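Local coordinates for clavulanic acid biosynthesis oligopeptide binding protein 2 (Streptomyces clavuligerus, PDB 2WOL), which probably binds oligopeptides as an extracellular solute-binding protein of the clavulanic acid biosynthesis pathway, at residues 70-75 / 541-546; 56-61 / 548-553; 19-24 / 295-300; 239-244 / 552-557; 183-188 / 456-461. All blocks are in the same frame, centred on the assembly; numbering follows the deposited sequence.

Interaction 1: 70-75 / 541-546; sequences YPTDPG and NVYVHP
Tyr543 lays its ring against the loop after strand 68-69, and Pro74 crosses it at about a right angle, with CD over one face toward the rim. The nearest side-chain carbons, Pro74 CB and Tyr543 CD1, are 3.7 Å apart. Tyr543 CG is straddled by the backbone N and C (chi1 74°), which carries the ring along the loop until OH lies 3.4 Å from CG2 of Thr72. Beyond the loop, that hydroxyl is in weak hydrogen-bond contact with Asp552.

His545 supplies the direct polar link. His545 NE2 donates to Pro71 O over 2.8 Å, approaching nearly along the C=O axis although the N-H...O angle is only 146°. His545 CE1 lies 3.6 Å from Tyr70 CB, and Pro546 CD comes within 3.4 Å of Asp73 O. A water donates to both Pro74 O and Val544 O, at 2.7 Å each. The loop is shaped from within by an Asx turn, in which Asp73 OD1 accepts from Gly75 N at 2.9 Å.

The polar links across the contact thus run through backbone carbonyls of the loop, while Tyr543 and Pro74 supply the packing. Since ND1 of His545 is bonded to the backbone N of Ala547 while NE2 donates, the imidazole is probably held as its neutral NE2-H tautomer.

Interaction 2: 56-61 / 548-553; sequences VWLLQR and FGLYDI
Arg61 grips Asp552 side-on in a bidentate salt bridge that ties helix 54-63 to the beta hairpin 544-545/550-551. Arg61 NE donates to Asp552 OD1 and Arg61 NH2 to Asp552 OD2, both at 2.9 Å. Each oxygen is met on its syn side, yet the guanidinium and carboxylate planes stand 42° apart, so the pair is twisted rather than flat. A bend at chi3 (66°) turns the guanidinium to meet the aspartate, and its NH1 is bonded to Tyr70 O. A water links the helix to the same carboxylate, donating to Leu58 O at 2.8 Å and to Asp552 OD1 at 2.9 Å.

Apolar packing spreads outward from this bridge. Phe548 takes Leu58 CD1 over one face in a CH-pi contact, 4.0 Å from the ring centroid, while Arg61 CD lies 3.9 Å from Phe548 CZ. With its CG anti to the backbone N (chi1 -173°), Leu58 reaches toward the hairpin, where Leu58 CD2 is 3.8 Å from Leu550 CB and 3.6 Å from Ile553 CG1.

Interaction 3: 19-24 / 295-300; sequences AGVGAL and HTDNPR
Asp297 OD1 accepts the backbone N-H of Gly20 at 2.9 Å, the one direct hydrogen bond between these segments. The N-H...O angle is 154°, and the donor arrives from above the carboxylate plane, 41° out of it. Gly20 brings only backbone to this spot, and Asp297 OD2 lies 3.8 Å from its CA. Next along the loop, Val21 and Asp297 run alongside each other with opposite headings. The CG2 branch of Val21, anti to the carbonyl carbon, does the touching: it is 3.9 Å from Asp297 CB and 4.1 Å from Pro299 CB.

Partners outside the two segments hold the other oxygen. OD2 takes a salt bridge from Arg535 NE and a hydrogen bond with Tyr551 OH, so both oxygens are engaged and the group is probably kept ionised. The loop is held in turn by backbone bonding of Gly20 with Val544. Strand 296-297 pairs antiparallel with 523-534, consistent with the paired connecting strands that link the two lobes of family 5 solute-binding proteins.

Interaction 4: 239-244 / 552-557; sequences DPIRPA and DIQAMG
Gln554 crosses Arg242 and Pro243 at about a right angle, and its route explains how a glutamine can fill this contact without a direct hydrogen bond across it. From CB the chain sets off with CG wedged over the backbone (chi1 71°), passing helix 54-63, where it touches Arg61 and Leu62. A bend at chi2 (84°) then swings the amide toward the loop. At the tip the two amide atoms go separate ways. Gln554 OE1 lies against carbon atoms of the loop, 3.2 Å from both Arg242 CA and Pro243 CD, with a water also close by. Gln554 NE2 donates to Asp552 OD2 at 3.0 Å, near the glutamine's own amide plane, and has a weak second partner in Thr72 OG1.

Around this core, Pro243 CG rests 3.9 Å from Ala555 CA. A water accepts from Ala244 N and donates to Gln554 O, at 2.9 Å each. The contact thus joins the 3-10 turn 553-555, after strand 550-551, to the loop between strands 225-230 and 248-253. That loop is braced by Asp239, whose OD1 accepts from both Ile241 N and Arg242 N: an Asx turn extended into an Asx motif.

Interaction 5: 183-188 / 456-461; sequences FDHLMA and DFPTEY
Thr459 points its CG2 methyl onto one face of the His185 imidazole, the two side chains coming from opposite directions. Thr459 CG2 is 3.5 Å from the centroid of the His185 ring, displaced so that His185 NE2 is its nearest atom at 3.2 Å. Thr459 chi1 (65°) does two jobs at once. It sends CG2 to the histidine and tucks OG1 back over the main chain, where it bonds to Asp182 OD2 and caps Gly462 N. Thr459 is thus the N-cap of helix 460-468, and Pro458 before it is the centre of an inverse gamma turn.

Helix 183-186, packed on the sheet that contains strand 98-102, here meets the loop between strand 448-453 and helix 460-468. His185 (chi1 -70°) and Leu186 both set CG beside the backbone N. The His185 ring is held by a hydrogen bond between His185 ND1 and Tyr70 OH, while Pro458 CD approaches His185 ND1 obliquely at 3.7 Å. Phe457 adopts a chi1 of 46° that turns its ring toward the helix, and Leu186, extended at chi2, lays CD2 over a face of it, 4.2 Å from the ring centroid. Between these two contacts His185 CB and Phe457 CB pack at 3.9 Å. Phe457 also meets Tyr139 edge-to-face.

In the fold
Interactions 1, 2 and 4 form one continuous patch, with centres 10 to 11 Å apart. Asp552 and Ile553 belong to both interactions 2 and 4, and Arg61 O is bonded to Arg242 NE over 2.7 Å. Interaction 3 joins the patch through interaction 1, whose centre is about 10 Å from its own. Interaction 5 stands apart, its centre about 15 Å from that of interaction 2 and 17 Å from that of interaction 1. It touches both, and Trp57 CH2 of interaction 2 comes within 3.5 Å of Asp456 OD1. Bound glycerol lies near Tyr70, Phe548 and Pro458; it probably came from the crystallisation liquor, but may mark a pocket bordered by interactions 1, 2 and 5.

Interaction 1: 70-75 / 541-546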
# COMPACT_ATOMS: atom_id res chain seq x y z
N TYR A 70 10.63 1.07 -8.70
CA TYR A 70 11.27 0.22 -7.71
C TYR A 70 12.12 -0.83 -8.43
O TYR A 70 11.65 -1.47 -9.37
CB TYR A 70 10.25 -0.38 -6.73
CG TYR A 70 9.56 0.74 -5.99
CD1 TYR A 70 8.31 1.21 -6.40
CD2 TYR A 70 10.18 1.38 -4.91
CE1 TYR A 70 7.69 2.27 -5.75
CE2 TYR A 70 9.57 2.45 -4.26
CZ TYR A 70 8.32 2.88 -4.69
OH TYR A 70 7.70 3.94 -4.06
N PRO A 71 13.39 -0.96 -8.03
CA PRO A 71 14.28 -1.85 -8.77
C PRO A 71 13.90 -3.32 -8.59
O PRO A 71 13.15 -3.67 -7.67
CB PRO A 71 15.66 -1.55 -8.17
CG PRO A 71 15.39 -1.02 -6.82
CD PRO A 71 14.06 -0.30 -6.90
N THR A 72 14.41 -4.15 -9.49
CA THR A 72 14.16 -5.59 -9.44
C THR A 72 15.17 -6.20 -8.46
O THR A 72 16.24 -6.66 -8.84
CB THR A 72 14.23 -6.21 -10.85
OG1 THR A 72 13.32 -5.51 -11.70
CG2 THR A 72 13.87 -7.69 -10.84
N ASP A 73 14.80 -6.17 -7.18
CA ASP A 73 15.72 -6.48 -6.09
C ASP A 73 14.92 -6.94 -4.87
O ASP A 73 14.07 -6.21 -4.38
CB ASP A 73 16.53 -5.22 -5.75
CG ASP A 73 17.76 -5.51 -4.88
OD1 ASP A 73 17.80 -6.53 -4.16
OD2 ASP A 73 18.68 -4.67 -4.92
N PRO A 74 15.20 -8.17 -4.38
CA PRO A 74 14.56 -8.67 -3.17
C PRO A 74 15.05 -8.01 -1.88
O PRO A 74 14.39 -8.13 -0.84
CB PRO A 74 14.93 -10.16 -3.16
CG PRO A 74 16.18 -10.24 -3.93
CD PRO A 74 16.09 -9.18 -4.99
N GLY A 75 16.20 -7.34 -1.94
CA GLY A 75 16.80 -6.71 -0.77
C GLY A 75 16.29 -5.30 -0.48
O GLY A 75 15.43 -4.79 -1.19
N ASN A 541 12.62 -16.75 -11.22
CA ASN A 541 12.82 -15.41 -10.67
C ASN A 541 11.69 -14.94 -9.77
O ASN A 541 11.22 -13.80 -9.89
CB ASN A 541 13.08 -14.39 -11.78
CG ASN A 541 14.11 -14.86 -12.77
OD1 ASN A 541 15.29 -15.01 -12.44
ND2 ASN A 541 13.68 -15.11 -14.00
N VAL A 542 11.28 -15.81 -8.86
CA VAL A 542 10.23 -15.48 -7.89
C VAL A 542 10.84 -14.86 -6.64
O VAL A 542 11.72 -15.45 -6.01
CB VAL A 542 9.39 -16.71 -7.50
CG1 VAL A 542 8.29 -16.31 -6.52
CG2 VAL A 542 8.78 -17.36 -8.73
N TYR A 543 10.36 -13.67 -6.28
CA TYR A 543 10.78 -13.05 -5.02
C TYR A 543 9.70 -12.09 -4.55
O TYR A 543 9.00 -11.48 -5.37
CB TYR A 543 12.13 -12.32 -5.17
CG TYR A 543 12.07 -11.02 -5.94
CD1 TYR A 543 11.97 -9.79 -5.27
CD2 TYR A 543 12.11 -11.01 -7.33
CE1 TYR A 543 11.92 -8.59 -5.98
CE2 TYR A 543 12.05 -9.81 -8.05
CZ TYR A 543 11.96 -8.61 -7.36
OH TYR A 543 11.90 -7.41 -8.05
N VAL A 544 9.57 -11.96 -3.23
CA VAL A 544 8.67 -10.98 -2.65
C VAL A 544 9.32 -9.61 -2.79
O VAL A 544 10.42 -9.38 -2.29
CB VAL A 544 8.39 -11.29 -1.16
CG1 VAL A 544 7.43 -10.26 -0.58
CG2 VAL A 544 7.80 -12.69 -1.01
N HIS A 545 8.65 -8.70 -3.50
CA HIS A 545 9.19 -7.36 -3.63
C HIS A 545 8.96 -6.60 -2.33
O HIS A 545 7.82 -6.48 -1.87
CB HIS A 545 8.59 -6.59 -4.80
CG HIS A 545 9.42 -5.41 -5.19
ND1 HIS A 545 9.57 -4.31 -4.37
CD2 HIS A 545 10.22 -5.20 -6.26
CE1 HIS A 545 10.40 -3.45 -4.94
NE2 HIS A 545 10.81 -3.97 -6.08
N PRO A 546 10.05 -6.07 -1.72
CA PRO A 546 9.91 -5.42 -0.42
C PRO A 546 9.02 -4.17 -0.41
O PRO A 546 8.50 -3.81 0.64
CB PRO A 546 11.36 -5.06 -0.05
CG PRO A 546 12.09 -5.03 -1.33
CD PRO A 546 11.45 -6.06 -2.20
O HOH W 1 12.30 -9.80 -0.46

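Interaction 2: 56-61 / 548-553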
# COMPACT_ATOMS: atom_id res chain seq x y z
N VAL A 56 -2.70 -4.28 -8.81
CA VAL A 56 -2.75 -3.65 -10.12
C VAL A 56 -1.55 -2.71 -10.31
O VAL A 56 -1.00 -2.62 -11.41
CB VAL A 56 -4.10 -2.94 -10.39
CG1 VAL A 56 -4.11 -2.30 -11.78
CG2 VAL A 56 -5.25 -3.92 -10.26
N TRP A 57 -1.11 -2.05 -9.23
CA TRP A 57 0.15 -1.30 -9.29
C TRP A 57 1.29 -2.26 -9.68
O TRP A 57 2.16 -1.92 -10.48
CB TRP A 57 0.48 -0.63 -7.96
CG TRP A 57 -0.53 0.38 -7.50
CD1 TRP A 57 -1.47 1.01 -8.27
CD2 TRP A 57 -0.70 0.88 -6.17
NE1 TRP A 57 -2.21 1.87 -7.50
CE2 TRP A 57 -1.76 1.82 -6.21
CE3 TRP A 57 -0.06 0.64 -4.94
CZ2 TRP A 57 -2.20 2.51 -5.07
CZ3 TRP A 57 -0.49 1.33 -3.80
CH2 TRP A 57 -1.56 2.25 -3.88
N LEU A 58 1.25 -3.45 -9.10
CA LEU A 58 2.22 -4.50 -9.39
C LEU A 58 2.15 -4.92 -10.87
O LEU A 58 3.17 -5.05 -11.54
CB LEU A 58 1.96 -5.68 -8.46
CG LEU A 58 2.92 -6.87 -8.44
CD1 LEU A 58 4.23 -6.47 -7.77
CD2 LEU A 58 2.24 -8.00 -7.69
N LEU A 59 0.92 -5.13 -11.36
CA LEU A 59 0.70 -5.47 -12.76
C LEU A 59 1.14 -4.35 -13.71
O LEU A 59 1.59 -4.61 -14.82
CB LEU A 59 -0.78 -5.79 -12.99
CG LEU A 59 -1.23 -6.23 -14.38
CD1 LEU A 59 -0.66 -7.60 -14.74
CD2 LEU A 59 -2.74 -6.25 -14.43
N GLN A 60 0.99 -3.10 -13.26
CA GLN A 60 1.41 -1.95 -14.06
C GLN A 60 2.90 -1.93 -14.37
O GLN A 60 3.33 -1.28 -15.33
CB GLN A 60 0.96 -0.64 -13.40
CG GLN A 60 -0.50 -0.29 -13.71
CD GLN A 60 -0.74 0.09 -15.16
OE1 GLN A 60 0.20 0.34 -15.92
NE2 GLN A 60 -2.00 0.14 -15.56
N ARG A 61 3.70 -2.65 -13.58
CA ARG A 61 5.13 -2.75 -13.86
C ARG A 61 5.39 -3.47 -15.20
O ARG A 61 6.45 -3.31 -15.79
CB ARG A 61 5.88 -3.42 -12.70
CG ARG A 61 6.08 -2.48 -11.52
CD ARG A 61 6.47 -3.21 -10.23
NE ARG A 61 7.78 -3.87 -10.28
CZ ARG A 61 8.96 -3.25 -10.18
NH1 ARG A 61 9.03 -1.92 -10.09
NH2 ARG A 61 10.08 -3.96 -10.19
N PHE A 548 6.19 -3.99 -2.00
CA PHE A 548 4.82 -4.43 -2.27
C PHE A 548 4.30 -5.48 -1.28
O PHE A 548 3.09 -5.55 -1.03
CB PHE A 548 4.71 -5.01 -3.68
CG PHE A 548 4.80 -3.99 -4.78
CD1 PHE A 548 6.04 -3.58 -5.27
CD2 PHE A 548 3.65 -3.46 -5.35
CE1 PHE A 548 6.14 -2.64 -6.29
CE2 PHE A 548 3.74 -2.52 -6.38
CZ PHE A 548 4.98 -2.11 -6.85
N GLY A 549 5.20 -6.30 -0.74
CA GLY A 549 4.79 -7.45 0.08
C GLY A 549 4.18 -8.56 -0.77
O GLY A 549 3.59 -9.50 -0.26
N LEU A 550 4.35 -8.41 -2.09
CA LEU A 550 3.83 -9.33 -3.10
C LEU A 550 4.98 -9.71 -4.02
O LEU A 550 5.92 -8.95 -4.17
CB LEU A 550 2.74 -8.65 -3.94
CG LEU A 550 1.47 -8.13 -3.26
CD1 LEU A 550 0.64 -7.31 -4.22
CD2 LEU A 550 0.66 -9.26 -2.69
N TYR A 551 4.88 -10.87 -4.66
CA TYR A 551 5.86 -11.27 -5.67
C TYR A 551 5.95 -10.23 -6.79
O TYR A 551 4.93 -9.69 -7.22
CB TYR A 551 5.47 -12.60 -6.30
CG TYR A 551 5.55 -13.82 -5.42
CD1 TYR A 551 4.61 -14.85 -5.54
CD2 TYR A 551 6.57 -13.98 -4.48
CE1 TYR A 551 4.68 -15.99 -4.76
CE2 TYR A 551 6.64 -15.11 -3.68
CZ TYR A 551 5.69 -16.11 -3.83
OH TYR A 551 5.75 -17.26 -3.06
N ASP A 552 7.17 -9.97 -7.27
CA ASP A 552 7.33 -9.07 -8.41
C ASP A 552 7.03 -9.83 -9.70
O ASP A 552 7.93 -10.40 -10.32
CB ASP A 552 8.72 -8.45 -8.44
CG ASP A 552 8.81 -7.26 -9.37
OD1 ASP A 552 7.75 -6.71 -9.76
OD2 ASP A 552 9.95 -6.86 -9.71
N ILE A 553 5.76 -9.82 -10.08
CA ILE A 553 5.27 -10.53 -11.26
C ILE A 553 6.12 -10.26 -12.50
O ILE A 553 6.44 -11.19 -13.24
CB ILE A 553 3.80 -10.14 -11.55
CG1 ILE A 553 2.91 -10.42 -10.33
CG2 ILE A 553 3.28 -10.83 -12.82
CD1 ILE A 553 2.84 -11.87 -9.87
O HOH W 2 5.31 -6.83 -11.23

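Interaction 3: 19-24 / 295-300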
# COMPACT_ATOMS: atom_id res chain seq x y z
N ALA A 19 12.13 -19.07 0.90
CA ALA A 19 13.24 -18.88 -0.03
C ALA A 19 13.11 -17.61 -0.87
O ALA A 19 14.11 -17.04 -1.32
CB ALA A 19 13.42 -20.10 -0.91
N GLY A 20 11.87 -17.17 -1.08
CA GLY A 20 11.58 -15.96 -1.87
C GLY A 20 11.49 -14.69 -1.05
O GLY A 20 11.12 -13.64 -1.57
N VAL A 21 11.80 -14.78 0.25
CA VAL A 21 11.77 -13.63 1.14
C VAL A 21 13.19 -13.15 1.37
O VAL A 21 13.97 -13.81 2.05
CB VAL A 21 11.08 -13.97 2.50
CG1 VAL A 21 11.05 -12.74 3.42
CG2 VAL A 21 9.67 -14.50 2.28
N GLY A 22 13.53 -12.00 0.78
CA GLY A 22 14.89 -11.46 0.88
C GLY A 22 15.86 -12.06 -0.12
O GLY A 22 17.05 -11.73 -0.12
N ALA A 23 15.35 -12.95 -0.98
CA ALA A 23 16.17 -13.64 -1.96
C ALA A 23 15.34 -14.07 -3.17
O ALA A 23 14.11 -14.09 -3.11
CB ALA A 23 16.88 -14.85 -1.33
N LEU A 24 16.04 -14.41 -4.25
CA LEU A 24 15.41 -14.77 -5.51
C LEU A 24 15.37 -16.29 -5.67
O LEU A 24 16.37 -16.97 -5.44
CB LEU A 24 16.19 -14.14 -6.68
CG LEU A 24 15.64 -14.25 -8.10
CD1 LEU A 24 14.57 -13.22 -8.32
CD2 LEU A 24 16.75 -14.08 -9.13
N HIS A 295 7.37 -24.74 -1.09
CA HIS A 295 6.82 -23.88 -2.15
C HIS A 295 6.14 -22.63 -1.59
O HIS A 295 5.44 -21.92 -2.32
CB HIS A 295 5.80 -24.65 -3.00
CG HIS A 295 6.33 -25.90 -3.63
ND1 HIS A 295 7.31 -25.88 -4.59
CD2 HIS A 295 6.00 -27.20 -3.45
CE1 HIS A 295 7.57 -27.12 -4.97
NE2 HIS A 295 6.79 -27.94 -4.30
N THR A 296 6.36 -22.34 -0.31
CA THR A 296 5.62 -21.28 0.38
C THR A 296 6.54 -20.22 0.99
O THR A 296 7.58 -20.54 1.57
CB THR A 296 4.70 -21.88 1.47
OG1 THR A 296 3.86 -22.87 0.87
CG2 THR A 296 3.82 -20.82 2.09
N ASP A 297 6.13 -18.96 0.83
CA ASP A 297 6.79 -17.81 1.45
C ASP A 297 5.82 -17.15 2.43
O ASP A 297 4.63 -17.06 2.17
CB ASP A 297 7.22 -16.81 0.38
CG ASP A 297 8.26 -17.38 -0.56
OD1 ASP A 297 9.28 -17.90 -0.05
OD2 ASP A 297 8.07 -17.32 -1.79
N ASN A 298 6.36 -16.68 3.55
CA ASN A 298 5.54 -16.09 4.62
C ASN A 298 6.03 -14.67 4.98
O ASN A 298 6.48 -14.43 6.10
CB ASN A 298 5.56 -17.03 5.84
CG ASN A 298 4.53 -16.66 6.92
OD1 ASN A 298 3.54 -15.97 6.67
ND2 ASN A 298 4.77 -17.14 8.13
N PRO A 299 5.95 -13.73 4.03
CA PRO A 299 6.51 -12.40 4.26
C PRO A 299 5.59 -11.51 5.09
O PRO A 299 4.39 -11.77 5.20
CB PRO A 299 6.61 -11.82 2.85
CG PRO A 299 5.45 -12.43 2.14
CD PRO A 299 5.34 -13.83 2.69
N ARG A 300 6.17 -10.45 5.66
CA ARG A 300 5.40 -9.32 6.16
C ARG A 300 4.86 -8.57 4.95
O ARG A 300 5.55 -8.47 3.93
CB ARG A 300 6.27 -8.38 6.98
CG ARG A 300 6.71 -8.95 8.32
CD ARG A 300 7.92 -8.18 8.83
NE ARG A 300 8.24 -8.52 10.21
CZ ARG A 300 7.75 -7.90 11.28
NH1 ARG A 300 6.89 -6.90 11.13
NH2 ARG A 300 8.12 -8.28 12.49

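Interaction 4: 239-244 / 552-557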
# COMPACT_ATOMS: atom_id res chain seq x y z
N ASP A 239 15.83 -0.42 -20.88
CA ASP A 239 15.08 -0.69 -19.66
C ASP A 239 15.95 -1.41 -18.64
O ASP A 239 16.26 -2.59 -18.82
CB ASP A 239 13.83 -1.50 -19.99
CG ASP A 239 12.84 -1.55 -18.84
OD1 ASP A 239 13.27 -1.68 -17.68
OD2 ASP A 239 11.63 -1.47 -19.11
N PRO A 240 16.35 -0.71 -17.55
CA PRO A 240 17.19 -1.30 -16.50
C PRO A 240 16.41 -2.11 -15.45
O PRO A 240 17.02 -2.66 -14.53
CB PRO A 240 17.82 -0.07 -15.85
CG PRO A 240 16.76 0.98 -15.96
CD PRO A 240 16.03 0.70 -17.26
N ILE A 241 15.09 -2.18 -15.60
CA ILE A 241 14.22 -2.78 -14.59
C ILE A 241 13.65 -4.14 -15.01
O ILE A 241 13.64 -5.09 -14.23
CB ILE A 241 13.02 -1.82 -14.23
CG1 ILE A 241 13.50 -0.39 -13.89
CG2 ILE A 241 12.11 -2.43 -13.14
CD1 ILE A 241 14.24 -0.24 -12.57
N ARG A 242 13.19 -4.22 -16.26
CA ARG A 242 12.28 -5.29 -16.68
C ARG A 242 12.91 -6.32 -17.62
O ARG A 242 13.32 -5.98 -18.73
CB ARG A 242 11.05 -4.67 -17.35
CG ARG A 242 10.29 -3.74 -16.43
CD ARG A 242 9.28 -2.90 -17.17
NE ARG A 242 8.74 -1.87 -16.28
CZ ARG A 242 9.35 -0.72 -16.00
NH1 ARG A 242 10.51 -0.43 -16.58
NH2 ARG A 242 8.79 0.14 -15.17
N PRO A 243 12.98 -7.60 -17.17
CA PRO A 243 13.52 -8.65 -18.04
C PRO A 243 12.56 -9.17 -19.11
O PRO A 243 13.01 -9.82 -20.06
CB PRO A 243 13.85 -9.77 -17.05
CG PRO A 243 12.87 -9.60 -15.96
CD PRO A 243 12.62 -8.11 -15.84
N ALA A 244 11.26 -8.92 -18.96
CA ALA A 244 10.24 -9.31 -19.94
C ALA A 244 10.44 -10.72 -20.51
O ALA A 244 10.59 -10.90 -21.72
CB ALA A 244 10.15 -8.28 -21.06
N ASP A 552 7.17 -9.97 -7.27
CA ASP A 552 7.33 -9.07 -8.41
C ASP A 552 7.03 -9.83 -9.70
O ASP A 552 7.93 -10.40 -10.32
CB ASP A 552 8.72 -8.45 -8.44
CG ASP A 552 8.81 -7.26 -9.37
OD1 ASP A 552 7.75 -6.71 -9.76
OD2 ASP A 552 9.95 -6.86 -9.71
N ILE A 553 5.76 -9.82 -10.08
CA ILE A 553 5.27 -10.53 -11.26
C ILE A 553 6.12 -10.26 -12.50
O ILE A 553 6.44 -11.19 -13.24
CB ILE A 553 3.80 -10.14 -11.55
CG1 ILE A 553 2.91 -10.42 -10.33
CG2 ILE A 553 3.28 -10.83 -12.82
CD1 ILE A 553 2.84 -11.87 -9.87
N GLN A 554 6.49 -9.00 -12.72
CA GLN A 554 7.19 -8.61 -13.95
C GLN A 554 8.55 -9.30 -14.12
O GLN A 554 9.04 -9.43 -15.23
CB GLN A 554 7.33 -7.09 -14.04
CG GLN A 554 8.31 -6.45 -13.05
CD GLN A 554 9.74 -6.49 -13.54
OE1 GLN A 554 9.99 -6.55 -14.75
NE2 GLN A 554 10.69 -6.45 -12.61
N ALA A 555 9.14 -9.74 -13.01
CA ALA A 555 10.45 -10.38 -13.03
C ALA A 555 10.39 -11.86 -13.41
O ALA A 555 11.41 -12.47 -13.75
CB ALA A 555 11.13 -10.22 -11.69
N MET A 556 9.19 -12.44 -13.37
CA MET A 556 9.02 -13.88 -13.50
C MET A 556 9.17 -14.38 -14.93
O MET A 556 8.84 -13.67 -15.88
CB MET A 556 7.65 -14.30 -12.97
CG MET A 556 7.49 -14.13 -11.49
SD MET A 556 5.79 -14.42 -11.01
CE MET A 556 5.95 -14.27 -9.23
N GLY A 557 9.64 -15.61 -15.05
CA GLY A 557 9.61 -16.33 -16.32
C GLY A 557 9.11 -17.74 -16.12
O GLY A 557 8.61 -18.09 -15.04
O HOH W 3 9.28 -7.54 -17.38

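Interaction 5: 183-188 / 456-461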
# COMPACT_ATOMS: atom_id res chain seq x y z
N PHE A 183 9.70 12.60 -3.35
CA PHE A 183 9.12 12.80 -4.68
C PHE A 183 9.43 11.68 -5.70
O PHE A 183 8.58 11.36 -6.53
CB PHE A 183 9.47 14.18 -5.25
CG PHE A 183 8.53 14.63 -6.33
CD1 PHE A 183 7.25 15.08 -6.02
CD2 PHE A 183 8.93 14.61 -7.67
CE1 PHE A 183 6.38 15.49 -7.02
CE2 PHE A 183 8.07 15.03 -8.67
CZ PHE A 183 6.79 15.48 -8.35
N ASP A 184 10.62 11.08 -5.62
CA ASP A 184 10.95 9.96 -6.51
C ASP A 184 9.92 8.83 -6.38
O ASP A 184 9.64 8.11 -7.34
CB ASP A 184 12.34 9.39 -6.20
CG ASP A 184 13.47 10.11 -6.95
OD1 ASP A 184 13.22 10.91 -7.88
OD2 ASP A 184 14.64 9.84 -6.59
N HIS A 185 9.37 8.67 -5.17
CA HIS A 185 8.35 7.66 -4.92
C HIS A 185 7.06 7.96 -5.67
O HIS A 185 6.45 7.06 -6.24
CB HIS A 185 8.06 7.53 -3.42
CG HIS A 185 9.17 6.91 -2.65
ND1 HIS A 185 9.26 5.55 -2.45
CD2 HIS A 185 10.25 7.45 -2.05
CE1 HIS A 185 10.34 5.28 -1.74
NE2 HIS A 185 10.96 6.42 -1.49
N LEU A 186 6.68 9.23 -5.68
CA LEU A 186 5.49 9.65 -6.43
C LEU A 186 5.68 9.44 -7.92
O LEU A 186 4.74 9.10 -8.63
CB LEU A 186 5.13 11.11 -6.12
CG LEU A 186 4.87 11.47 -4.65
CD1 LEU A 186 4.32 12.89 -4.56
CD2 LEU A 186 3.92 10.49 -3.94
N MET A 187 6.92 9.61 -8.39
CA MET A 187 7.23 9.42 -9.80
C MET A 187 7.34 7.95 -10.19
O MET A 187 7.52 7.63 -11.36
CB MET A 187 8.50 10.18 -10.18
CG MET A 187 8.35 11.70 -10.15
SD MET A 187 7.05 12.33 -11.23
CE MET A 187 5.65 12.49 -10.13
N ALA A 188 7.24 7.06 -9.19
CA ALA A 188 7.29 5.62 -9.41
C ALA A 188 5.89 4.99 -9.45
O ALA A 188 5.75 3.78 -9.66
CB ALA A 188 8.15 4.94 -8.33
N ASP A 456 1.01 3.89 0.74
CA ASP A 456 0.96 3.95 -0.72
C ASP A 456 2.35 4.05 -1.35
O ASP A 456 2.51 3.88 -2.56
CB ASP A 456 0.08 5.12 -1.18
CG ASP A 456 -1.38 4.90 -0.83
OD1 ASP A 456 -1.81 3.74 -0.69
OD2 ASP A 456 -2.12 5.90 -0.70
N PHE A 457 3.35 4.33 -0.52
CA PHE A 457 4.77 4.26 -0.89
C PHE A 457 5.61 3.98 0.36
O PHE A 457 5.25 4.43 1.46
CB PHE A 457 5.25 5.50 -1.69
CG PHE A 457 4.80 6.82 -1.11
CD1 PHE A 457 5.67 7.57 -0.31
CD2 PHE A 457 3.54 7.33 -1.40
CE1 PHE A 457 5.27 8.80 0.21
CE2 PHE A 457 3.13 8.56 -0.88
CZ PHE A 457 3.99 9.29 -0.07
N PRO A 458 6.70 3.20 0.23
CA PRO A 458 7.41 2.68 1.40
C PRO A 458 8.35 3.66 2.10
O PRO A 458 9.57 3.45 2.15
CB PRO A 458 8.18 1.48 0.84
CG PRO A 458 8.46 1.87 -0.57
CD PRO A 458 7.30 2.70 -1.03
N THR A 459 7.77 4.73 2.65
CA THR A 459 8.52 5.70 3.44
C THR A 459 7.73 6.02 4.70
O THR A 459 6.54 5.71 4.80
CB THR A 459 8.76 7.03 2.70
OG1 THR A 459 7.51 7.68 2.46
CG2 THR A 459 9.50 6.81 1.38
N GLU A 460 8.41 6.66 5.65
CA GLU A 460 7.75 7.09 6.89
C GLU A 460 6.61 8.07 6.62
O GLU A 460 5.56 7.98 7.26
CB GLU A 460 8.77 7.70 7.85
CG GLU A 460 9.71 6.70 8.49
CD GLU A 460 10.96 6.44 7.67
OE1 GLU A 460 10.97 6.75 6.46
OE2 GLU A 460 11.94 5.92 8.24
N TYR A 461 6.80 8.99 5.67
CA TYR A 461 5.72 9.89 5.30
C TYR A 461 4.53 9.12 4.75
O TYR A 461 3.40 9.31 5.20
CB TYR A 461 6.16 10.96 4.29
CG TYR A 461 5.02 11.93 4.02
CD1 TYR A 461 4.84 13.05 4.81
CD2 TYR A 461 4.09 11.68 3.00
CE1 TYR A 461 3.78 13.93 4.60
CE2 TYR A 461 3.03 12.55 2.77
CZ TYR A 461 2.88 13.67 3.58
OH TYR A 461 1.83 14.52 3.35